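Local coordinates for thiamine pyrophosphokinase (Bacillus subtilis, PDB 3LM8), which catalyses the ATP-dependent transfer of pyrophosphate to thiamine, giving thiamine diphosphate and AMP, and serves in thiamine salvage, at residues H165-T170 with Y174-C179; K126-D131 with H135-P140; I155-F160 with G198-V203. The protein carries 1 engineered substitution. All blocks are in the same frame, centred on the assembly; numbering follows the deposited sequence.

Contact 1: H165-T170 with Y174-C179; sequences HELTLT and YPLNNC. With VIB (3-(4-amino-2-methyl-pyrimidin-5-ylmethyl)-5-(2-hydroxy-ethyl)-4-methyl-thiazol-3-ium), chain E.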
loop_
_atom_site.group_PDB
_atom_site.type_symbol
_atom_site.label_atom_id
_atom_site.label_comp_id
_atom_site.label_asym_id
_atom_site.label_seq_id
_atom_site.Cartn_x
_atom_site.Cartn_y
_atom_site.Cartn_z
ATOM N N HIS A 165 -8.650 8.908 -19.568
ATOM C CA HIS A 165 -9.757 9.326 -20.424
ATOM C C HIS A 165 -11.116 9.348 -19.762
ATOM O O HIS A 165 -11.502 8.403 -19.081
ATOM C CB HIS A 165 -9.822 8.433 -21.665
ATOM C CG HIS A 165 -8.625 8.560 -22.551
ATOM N ND1 HIS A 165 -7.359 8.199 -22.144
ATOM C CD2 HIS A 165 -8.492 9.050 -23.805
ATOM C CE1 HIS A 165 -6.495 8.463 -23.109
ATOM N NE2 HIS A 165 -7.158 8.981 -24.127
ATOM N N GLU A 166 -11.836 10.441 -19.991
ATOM C CA GLU A 166 -13.180 10.639 -19.455
ATOM C C GLU A 166 -13.283 10.508 -17.933
ATOM O O GLU A 166 -14.127 9.773 -17.418
ATOM C CB GLU A 166 -14.156 9.666 -20.131
ATOM C CG GLU A 166 -14.330 9.886 -21.624
ATOM C CD GLU A 166 -15.334 8.917 -22.242
ATOM O OE1 GLU A 166 -16.412 8.707 -21.638
ATOM O OE2 GLU A 166 -15.056 8.372 -23.336
ATOM N N LEU A 167 -12.424 11.238 -17.225
ATOM C CA LEU A 167 -12.413 11.220 -15.768
ATOM C C LEU A 167 -13.533 12.092 -15.227
ATOM O O LEU A 167 -13.646 13.265 -15.587
ATOM C CB LEU A 167 -11.075 11.743 -15.229
ATOM C CG LEU A 167 -10.966 11.892 -13.699
ATOM C CD1 LEU A 167 -11.180 10.545 -13.034
ATOM C CD2 LEU A 167 -9.596 12.438 -13.313
ATOM N N THR A 168 -14.354 11.514 -14.360
ATOM C CA THR A 168 -15.462 12.232 -13.748
ATOM C C THR A 168 -15.362 12.150 -12.236
ATOM O O THR A 168 -15.153 11.076 -11.673
ATOM C CB THR A 168 -16.812 11.646 -14.192
ATOM O OG1 THR A 168 -17.027 11.947 -15.578
ATOM C CG2 THR A 168 -17.951 12.223 -13.349
ATOM N N LEU A 169 -15.510 13.292 -11.582
ATOM C CA LEU A 169 -15.437 13.356 -10.128
ATOM C C LEU A 169 -16.732 13.935 -9.566
ATOM O O LEU A 169 -17.213 14.968 -10.029
ATOM C CB LEU A 169 -14.246 14.219 -9.708
ATOM C CG LEU A 169 -12.899 13.761 -10.259
ATOM C CD1 LEU A 169 -11.831 14.753 -9.859
ATOM C CD2 LEU A 169 -12.560 12.383 -9.733
ATOM N N THR A 170 -17.289 13.274 -8.561
ATOM C CA THR A 170 -18.536 13.725 -7.965
ATOM C C THR A 170 -18.501 13.610 -6.460
ATOM O O THR A 170 -18.216 12.541 -5.924
ATOM C CB THR A 170 -19.713 12.896 -8.477
ATOM O OG1 THR A 170 -19.782 13.005 -9.904
ATOM C CG2 THR A 170 -21.016 13.392 -7.865
ATOM N N TYR A 174 -13.464 19.890 -6.035
ATOM C CA TYR A 174 -13.089 20.243 -7.406
ATOM C C TYR A 174 -13.637 19.241 -8.422
ATOM O O TYR A 174 -12.932 18.343 -8.862
ATOM C CB TYR A 174 -11.558 20.317 -7.520
ATOM C CG TYR A 174 -10.929 21.432 -6.706
ATOM C CD1 TYR A 174 -10.870 22.740 -7.201
ATOM C CD2 TYR A 174 -10.391 21.179 -5.437
ATOM C CE1 TYR A 174 -10.289 23.770 -6.456
ATOM C CE2 TYR A 174 -9.810 22.198 -4.685
ATOM C CZ TYR A 174 -9.760 23.491 -5.201
ATOM O OH TYR A 174 -9.181 24.498 -4.462
ATOM N N PRO A 175 -14.906 19.401 -8.818
ATOM C CA PRO A 175 -15.571 18.520 -9.784
ATOM C C PRO A 175 -14.863 18.407 -11.131
ATOM O O PRO A 175 -14.025 19.238 -11.486
ATOM C CB PRO A 175 -16.959 19.142 -9.919
ATOM C CG PRO A 175 -17.180 19.740 -8.572
ATOM C CD PRO A 175 -15.847 20.411 -8.314
ATOM N N LEU A 176 -15.240 17.371 -11.875
ATOM C CA LEU A 176 -14.680 17.072 -13.188
ATOM C C LEU A 176 -15.709 16.242 -13.953
ATOM O O LEU A 176 -16.249 15.277 -13.410
ATOM C CB LEU A 176 -13.393 16.257 -13.009
ATOM C CG LEU A 176 -12.079 16.697 -13.655
ATOM C CD1 LEU A 176 -11.804 18.166 -13.359
ATOM C CD2 LEU A 176 -10.958 15.805 -13.139
ATOM N N ASN A 177 -15.984 16.601 -15.205
ATOM C CA ASN A 177 -16.964 15.844 -16.001
ATOM C C ASN A 177 -16.372 15.341 -17.318
ATOM O O ASN A 177 -16.056 16.138 -18.203
ATOM C CB ASN A 177 -18.206 16.710 -16.275
ATOM C CG ASN A 177 -19.284 15.970 -17.066
ATOM O OD1 ASN A 177 -19.583 14.799 -16.805
ATOM N ND2 ASN A 177 -19.885 16.659 -18.029
ATOM N N ASN A 178 -16.240 14.017 -17.439
ATOM C CA ASN A 178 -15.674 13.367 -18.634
ATOM C C ASN A 178 -14.453 14.121 -19.156
ATOM O O ASN A 178 -14.328 14.422 -20.348
ATOM C CB ASN A 178 -16.738 13.234 -19.728
ATOM C CG ASN A 178 -17.667 12.052 -19.494
ATOM O OD1 ASN A 178 -18.723 11.944 -20.117
ATOM N ND2 ASN A 178 -17.269 11.151 -18.602
ATOM N N CYS A 179 -13.550 14.394 -18.222
ATOM C CA CYS A 179 -12.317 15.127 -18.455
ATOM C C CYS A 179 -11.182 14.210 -18.927
ATOM O O CYS A 179 -11.109 13.043 -18.543
ATOM C CB CYS A 179 -11.930 15.825 -17.140
ATOM S SG CYS A 179 -10.668 17.105 -17.235
HETATM C CM2 VIB E . -9.591 18.285 -10.592
HETATM N N4A VIB E . -7.952 22.586 -9.233
HETATM C CM4 VIB E . -5.594 22.436 -4.268
HETATM O O1 VIB E . -2.769 24.866 -5.293
HETATM C C7 VIB E . -1.791 23.822 -5.243
HETATM C C6 VIB E . -2.475 22.510 -4.857
HETATM C C2 VIB E . -5.045 21.601 -7.844
HETATM S S1 VIB E . -3.348 21.885 -7.543
HETATM C C5 VIB E . -3.599 22.199 -5.846
HETATM C C4 VIB E . -4.971 22.127 -5.632
HETATM N N3 VIB E . -5.704 21.806 -6.701
HETATM C C7A VIB E . -7.166 21.691 -6.604
HETATM C C4A VIB E . -8.141 21.300 -8.948
HETATM N N3A VIB E . -8.722 20.486 -9.841
HETATM C C2A VIB E . -8.915 19.189 -9.560
HETATM N N1A VIB E . -8.525 18.688 -8.379
HETATM C C6A VIB E . -7.949 19.454 -7.469
HETATM C C5A VIB E . -7.734 20.805 -7.716
#
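Glu166 and Leu167 stand opposite the single residue Cys179, a G1 beta bulge in a beta hairpin at the surface of the vitamin B1 binding domain. The partner strand is bulged in the same way, Asn178 and Cys179 sharing Leu167 as their counterpart. The loosely ordered side chain of Asn178 lies near Glu166, whose CB is 3.8 Å from Asn178 ND2. Leu167 is paired twice with Cys179: its N-H donates to Cys179 O, and Cys179 N donates back to Leu167 O at 2.9 Å. Thr168 contributes its hydroxyl. With chi1 at -70° OG1 lies beside its own backbone N, where it accepts the N-H of Asn178 at 2.9 Å, so a side chain takes up a donor at the bulge. Leu169 N then reaches Leu176 O over 2.8 Å, while the two leucine side chains run side by side, CD1 of Leu169 3.6 Å from CD2 of Leu176. The same CD2 of Leu176 also touches CD2 of Leu167. The other branch of Leu176 turns to the bound thiamine, CD1 lying 3.5 Å from its methyl CM2, and the bridging carbon C7A of the ligand sits 3.2 Å above the centre of the Tyr174 ring.

Contact 2: K126-D131 with H135-P140; sequences KIRLID and HIQMFP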
loop_
_atom_site.group_PDB
_atom_site.type_symbol
_atom_site.label_atom_id
_atom_site.label_comp_id
_atom_site.label_asym_id
_atom_site.label_seq_id
_atom_site.Cartn_x
_atom_site.Cartn_y
_atom_site.Cartn_z
ATOM N N LYS A 126 -7.330 -5.711 -4.945
ATOM C CA LYS A 126 -7.102 -4.471 -4.223
ATOM C C LYS A 126 -5.812 -4.535 -3.415
ATOM O O LYS A 126 -5.631 -5.408 -2.555
ATOM C CB LYS A 126 -8.290 -4.170 -3.310
ATOM C CG LYS A 126 -9.546 -3.797 -4.084
ATOM C CD LYS A 126 -10.779 -3.712 -3.202
ATOM C CE LYS A 126 -11.989 -3.273 -4.017
ATOM N NZ LYS A 126 -12.165 -4.112 -5.238
ATOM N N ILE A 127 -4.910 -3.606 -3.722
ATOM C CA ILE A 127 -3.620 -3.496 -3.051
ATOM C C ILE A 127 -3.482 -2.058 -2.579
ATOM O O ILE A 127 -3.298 -1.142 -3.377
ATOM C CB ILE A 127 -2.473 -3.822 -4.020
ATOM C CG1 ILE A 127 -2.711 -5.201 -4.652
ATOM C CG2 ILE A 127 -1.136 -3.772 -3.285
ATOM C CD1 ILE A 127 -1.634 -5.621 -5.637
ATOM N N ARG A 128 -3.582 -1.853 -1.279
ATOM C CA ARG A 128 -3.495 -0.508 -0.718
ATOM C C ARG A 128 -2.177 -0.333 0.015
ATOM O O ARG A 128 -1.782 -1.213 0.772
ATOM C CB ARG A 128 -4.673 -0.292 0.245
ATOM C CG ARG A 128 -4.548 0.923 1.127
ATOM C CD ARG A 128 -5.717 1.042 2.101
ATOM N NE ARG A 128 -6.985 1.310 1.430
ATOM C CZ ARG A 128 -7.975 0.432 1.321
ATOM N NH1 ARG A 128 -7.859 -0.784 1.838
ATOM N NH2 ARG A 128 -9.089 0.772 0.690
ATOM N N LEU A 129 -1.483 0.778 -0.220
ATOM C CA LEU A 129 -0.217 1.024 0.482
ATOM C C LEU A 129 -0.555 1.965 1.617
ATOM O O LEU A 129 -1.325 2.898 1.427
ATOM C CB LEU A 129 0.825 1.691 -0.419
ATOM C CG LEU A 129 1.089 1.189 -1.845
ATOM C CD1 LEU A 129 2.263 1.994 -2.403
ATOM C CD2 LEU A 129 1.393 -0.312 -1.869
ATOM N N ILE A 130 0.017 1.735 2.793
ATOM C CA ILE A 130 -0.292 2.588 3.939
ATOM C C ILE A 130 0.879 3.015 4.818
ATOM O O ILE A 130 1.754 2.211 5.152
ATOM C CB ILE A 130 -1.277 1.903 4.892
ATOM C CG1 ILE A 130 -2.503 1.402 4.131
ATOM C CG2 ILE A 130 -1.661 2.875 6.003
ATOM C CD1 ILE A 130 -3.464 0.632 5.009
ATOM N N ASP A 131 0.866 4.287 5.207
ATOM C CA ASP A 131 1.874 4.840 6.102
ATOM C C ASP A 131 1.178 5.807 7.068
ATOM O O ASP A 131 -0.048 5.961 7.038
ATOM C CB ASP A 131 3.017 5.519 5.323
ATOM C CG ASP A 131 2.700 6.946 4.898
ATOM O OD1 ASP A 131 1.731 7.142 4.144
ATOM O OD2 ASP A 131 3.431 7.878 5.315
ATOM N N HIS A 135 -2.503 6.847 1.970
ATOM C CA HIS A 135 -3.116 5.616 1.498
ATOM C C HIS A 135 -3.023 5.697 -0.017
ATOM O O HIS A 135 -3.649 6.541 -0.651
ATOM C CB HIS A 135 -4.585 5.526 1.917
ATOM C CG HIS A 135 -4.787 5.147 3.349
ATOM N ND1 HIS A 135 -6.037 4.950 3.895
ATOM C CD2 HIS A 135 -3.901 4.926 4.348
ATOM C CE1 HIS A 135 -5.911 4.621 5.168
ATOM N NE2 HIS A 135 -4.625 4.600 5.469
ATOM N N ILE A 136 -2.227 4.824 -0.605
ATOM C CA ILE A 136 -2.069 4.848 -2.045
ATOM C C ILE A 136 -2.754 3.651 -2.666
ATOM O O ILE A 136 -2.706 2.546 -2.117
ATOM C CB ILE A 136 -0.577 4.840 -2.426
ATOM C CG1 ILE A 136 0.095 6.059 -1.814
ATOM C CG2 ILE A 136 -0.417 4.875 -3.944
ATOM C CD1 ILE A 136 1.553 5.934 -1.709
ATOM N N GLN A 137 -3.391 3.875 -3.810
ATOM C CA GLN A 137 -4.090 2.806 -4.511
ATOM C C GLN A 137 -4.195 3.132 -5.988
ATOM O O GLN A 137 -4.390 4.284 -6.377
ATOM C CB GLN A 137 -5.488 2.614 -3.932
ATOM C CG GLN A 137 -5.880 1.173 -3.713
ATOM C CD GLN A 137 -7.308 1.039 -3.205
ATOM O OE1 GLN A 137 -7.651 1.540 -2.128
ATOM N NE2 GLN A 137 -8.151 0.360 -3.982
HETATM N N MSE A 138 -4.049 2.104 -6.809
HETATM C CA MSE A 138 -4.129 2.266 -8.245
HETATM C C MSE A 138 -5.403 1.634 -8.758
HETATM O O MSE A 138 -5.864 0.629 -8.228
HETATM C CB MSE A 138 -2.924 1.615 -8.920
HETATM C CG MSE A 138 -1.743 2.550 -9.106
HETATM SE SE MSE A 138 -0.346 1.774 -10.196
HETATM C CE MSE A 138 -1.382 0.478 -11.192
ATOM N N PHE A 139 -5.982 2.226 -9.789
ATOM C CA PHE A 139 -7.203 1.667 -10.347
ATOM C C PHE A 139 -7.211 1.594 -11.860
ATOM O O PHE A 139 -6.703 2.487 -12.559
ATOM C CB PHE A 139 -8.438 2.481 -9.945
ATOM C CG PHE A 139 -8.700 2.530 -8.470
ATOM C CD1 PHE A 139 -8.006 3.420 -7.657
ATOM C CD2 PHE A 139 -9.670 1.707 -7.899
ATOM C CE1 PHE A 139 -8.276 3.495 -6.291
ATOM C CE2 PHE A 139 -9.950 1.770 -6.538
ATOM C CZ PHE A 139 -9.252 2.668 -5.725
ATOM N N PRO A 140 -7.766 0.503 -12.387
ATOM C CA PRO A 140 -7.862 0.331 -13.838
ATOM C C PRO A 140 -9.152 1.074 -14.207
ATOM O O PRO A 140 -9.850 1.586 -13.330
ATOM C CB PRO A 140 -8.009 -1.182 -14.001
ATOM C CG PRO A 140 -8.775 -1.587 -12.746
ATOM C CD PRO A 140 -8.069 -0.756 -11.673
HETATM O O HOH W 1 -3.470 -0.690 -5.890
#
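His135 brings CD2 and NE2 of its imidazole against CG2 of Ile130, with CD2 of His135 3.5 Å from CG2 of Ile130. The two residues form a non-hydrogen-bonded pair of the antiparallel beta hairpin made by strands 126-131 and 134-139. In the large mixed sheet this is the place where a run of parallel strands gives way to antiparallel ones. With chi1 at -77° the imidazole of His135 swings over to reach Ile130. CD of Arg128 comes within 4.3 Å of His135 ND1. A bend about the CG-CD bond of Arg128 (chi3) brings its guanidinium across Gln137, the two planes 88° apart. NH2 of Arg128 lies 3.3 Å from OE1 of Gln137, but the angle is too poor for a hydrogen bond; NH1 is held instead by Gln98 on strand 96-100.

The neighbouring pair, Leu129 and Ile136, carries the direct backbone pairing. Leu129 N donates to Ile136 O over 2.9 Å in a nearly straight bond (171°), and Ile136 N donates back to Leu129 O. Their side chains share the opposite face from His135, CB of Leu129 to CB of Ile136 at 4.0 Å, and both rest on Leu117 of helix 107-122. Two residues further along, a water stands in for the direct bond: it donates to Ile127 O at 2.6 Å and accepts from Met138 N at 3.0 Å.

Contact 3: I155-F160 with G198-V203; sequences ISFIPF and GTFSFV. Engineered in segment 198-203: Val203 (natural residue Ala).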
loop_
_atom_site.group_PDB
_atom_site.type_symbol
_atom_site.label_atom_id
_atom_site.label_comp_id
_atom_site.label_asym_id
_atom_site.label_seq_id
_atom_site.Cartn_x
_atom_site.Cartn_y
_atom_site.Cartn_z
ATOM N N ILE A 155 -7.489 14.090 -1.135
ATOM C CA ILE A 155 -7.605 12.954 -2.035
ATOM C C ILE A 155 -7.026 13.449 -3.341
ATOM O O ILE A 155 -7.615 14.327 -3.958
ATOM C CB ILE A 155 -9.076 12.613 -2.296
ATOM C CG1 ILE A 155 -9.739 12.140 -1.008
ATOM C CG2 ILE A 155 -9.193 11.579 -3.412
ATOM C CD1 ILE A 155 -11.205 12.510 -0.938
ATOM N N SER A 156 -5.884 12.903 -3.753
ATOM C CA SER A 156 -5.252 13.310 -5.002
ATOM C C SER A 156 -5.301 12.187 -6.030
ATOM O O SER A 156 -5.294 11.012 -5.680
ATOM C CB SER A 156 -3.797 13.698 -4.751
ATOM O OG SER A 156 -3.711 14.786 -3.846
ATOM N N PHE A 157 -5.349 12.550 -7.304
ATOM C CA PHE A 157 -5.382 11.556 -8.375
ATOM C C PHE A 157 -4.223 11.824 -9.317
ATOM O O PHE A 157 -3.972 12.964 -9.695
ATOM C CB PHE A 157 -6.692 11.638 -9.157
ATOM C CG PHE A 157 -7.894 11.146 -8.396
ATOM C CD1 PHE A 157 -8.036 9.801 -8.088
ATOM C CD2 PHE A 157 -8.896 12.031 -8.011
ATOM C CE1 PHE A 157 -9.159 9.335 -7.414
ATOM C CE2 PHE A 157 -10.020 11.581 -7.337
ATOM C CZ PHE A 157 -10.157 10.232 -7.038
ATOM N N ILE A 158 -3.511 10.773 -9.699
ATOM C CA ILE A 158 -2.383 10.941 -10.600
ATOM C C ILE A 158 -2.353 9.862 -11.669
ATOM O O ILE A 158 -2.412 8.671 -11.366
ATOM C CB ILE A 158 -1.067 10.916 -9.818
ATOM C CG1 ILE A 158 -1.137 11.945 -8.691
ATOM C CG2 ILE A 158 0.094 11.219 -10.746
ATOM C CD1 ILE A 158 0.021 11.898 -7.752
ATOM N N PRO A 159 -2.267 10.272 -12.940
ATOM C CA PRO A 159 -2.226 9.339 -14.075
ATOM C C PRO A 159 -0.969 8.490 -13.956
ATOM O O PRO A 159 0.040 8.967 -13.435
ATOM C CB PRO A 159 -2.163 10.263 -15.297
ATOM C CG PRO A 159 -2.738 11.582 -14.794
ATOM C CD PRO A 159 -2.184 11.673 -13.392
ATOM N N PHE A 160 -1.016 7.247 -14.437
ATOM C CA PHE A 160 0.155 6.378 -14.356
ATOM C C PHE A 160 0.828 6.042 -15.687
ATOM O O PHE A 160 1.686 6.786 -16.150
ATOM C CB PHE A 160 -0.183 5.081 -13.617
ATOM C CG PHE A 160 1.023 4.239 -13.298
ATOM C CD1 PHE A 160 1.406 3.195 -14.135
ATOM C CD2 PHE A 160 1.794 4.510 -12.170
ATOM C CE1 PHE A 160 2.540 2.430 -13.851
ATOM C CE2 PHE A 160 2.928 3.753 -11.877
ATOM C CZ PHE A 160 3.301 2.711 -12.720
ATOM N N GLY A 198 -18.205 9.991 -2.366
ATOM C CA GLY A 198 -17.764 10.608 -3.594
ATOM C C GLY A 198 -17.555 9.544 -4.651
ATOM O O GLY A 198 -17.261 8.382 -4.350
ATOM N N THR A 199 -17.700 9.936 -5.906
ATOM C CA THR A 199 -17.513 8.993 -6.989
ATOM C C THR A 199 -16.525 9.551 -8.008
ATOM O O THR A 199 -16.402 10.763 -8.194
ATOM C CB THR A 199 -18.859 8.696 -7.690
ATOM O OG1 THR A 199 -19.850 8.405 -6.701
ATOM C CG2 THR A 199 -18.734 7.499 -8.616
ATOM N N PHE A 200 -15.791 8.650 -8.637
ATOM C CA PHE A 200 -14.857 9.035 -9.672
ATOM C C PHE A 200 -14.848 7.875 -10.650
ATOM O O PHE A 200 -15.131 6.739 -10.276
ATOM C CB PHE A 200 -13.451 9.311 -9.103
ATOM C CG PHE A 200 -12.739 8.097 -8.575
ATOM C CD1 PHE A 200 -12.995 7.623 -7.296
ATOM C CD2 PHE A 200 -11.782 7.446 -9.355
ATOM C CE1 PHE A 200 -12.300 6.518 -6.795
ATOM C CE2 PHE A 200 -11.087 6.344 -8.866
ATOM C CZ PHE A 200 -11.344 5.878 -7.584
ATOM N N SER A 201 -14.568 8.168 -11.908
ATOM C CA SER A 201 -14.538 7.141 -12.933
ATOM C C SER A 201 -13.879 7.663 -14.203
ATOM O O SER A 201 -13.869 8.864 -14.481
ATOM C CB SER A 201 -15.960 6.642 -13.223
ATOM O OG SER A 201 -16.876 7.716 -13.295
ATOM N N PHE A 202 -13.308 6.736 -14.956
ATOM C CA PHE A 202 -12.613 7.040 -16.196
ATOM C C PHE A 202 -12.666 5.774 -17.050
ATOM O O PHE A 202 -12.797 4.662 -16.529
ATOM C CB PHE A 202 -11.159 7.457 -15.900
ATOM C CG PHE A 202 -10.448 6.544 -14.934
ATOM C CD1 PHE A 202 -10.810 6.516 -13.590
ATOM C CD2 PHE A 202 -9.463 5.662 -15.385
ATOM C CE1 PHE A 202 -10.216 5.624 -12.718
ATOM C CE2 PHE A 202 -8.858 4.764 -14.508
ATOM C CZ PHE A 202 -9.240 4.743 -13.173
ATOM N N VAL A 203 -12.562 5.937 -18.359
ATOM C CA VAL A 203 -12.655 4.790 -19.244
ATOM C C VAL A 203 -11.352 4.139 -19.700
ATOM O O VAL A 203 -11.337 2.948 -20.015
ATOM C CB VAL A 203 -13.494 5.166 -20.473
ATOM C CG1 VAL A 203 -14.890 5.576 -20.011
ATOM C CG2 VAL A 203 -12.826 6.309 -21.241
#
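Phe157 and Phe200 meet as two rings between two facing beta sheets, and they alone carry the contact between 155-160 and 198-203. CE1 of Phe157 lies 3.7 Å above the centre of the Phe200 ring, while CZ of Phe157 comes within 3.7 Å of Phe200 CG. The planes are inclined at 43° and the centroids stand 4.8 Å apart, an oblique pose to which neither stacking term is applied.

The backbones are far from each other, with CA of Phe157 and CA of Phe200 9.9 Å apart, and the rings alone bring the two segments into contact. Each side chain leaves its strand toward the other. In Phe200, chi1 (68°) tucks CG over the residue's own backbone and turns one ring face to CE1 and CZ of Phe157. Strand 154-159 is an outermost strand of the mixed sheet and strand 197-202 an inner one of the four-stranded antiparallel sheet. The two sheets pack face to face here, consistent with a beta sandwich.

Further out, Leu169 touches both rings from strand 167-170 and Met209 touches both from strand 207-212, while Phe139 meets Phe200 edge-to-face. The backbone of Phe157 also bonds to that of Cys188, and Ser156 OG bonds the N of Ser190; both partners belong to the thiamine pocket, and the Phe157 side chain is about 7 Å from the ligand. With carbon alone meeting carbon, the attraction is dispersive and hydrophobic: it joins the sheets through burial and ring shape, without the directional demands of polar bonds.

How the contacts relate
Contacts 1 and 2 are both antiparallel hairpins of similar buried area, yet their settings differ. Contact 2 lies near the centre of the chain, in the mixed sheet, and is partly buried; contact 1 is at the surface, about 20 Å away between centres, and takes part in ligand binding. Contact 3 is buried and joins the two sheets face to face, exchanging backbone pairing for ring packing. It touches both hairpins: strand 197-202 is the sheet neighbour of strand 167-170, with a probable hydrogen bond from Thr168 N to Ser201 O (2.7 Å), while Phe202 CZ rests on the carbonyl oxygens of Phe139 and Pro140. The series thus runs from bulged surface hairpin through partly water-bridged hairpin to aromatic intersheet contact.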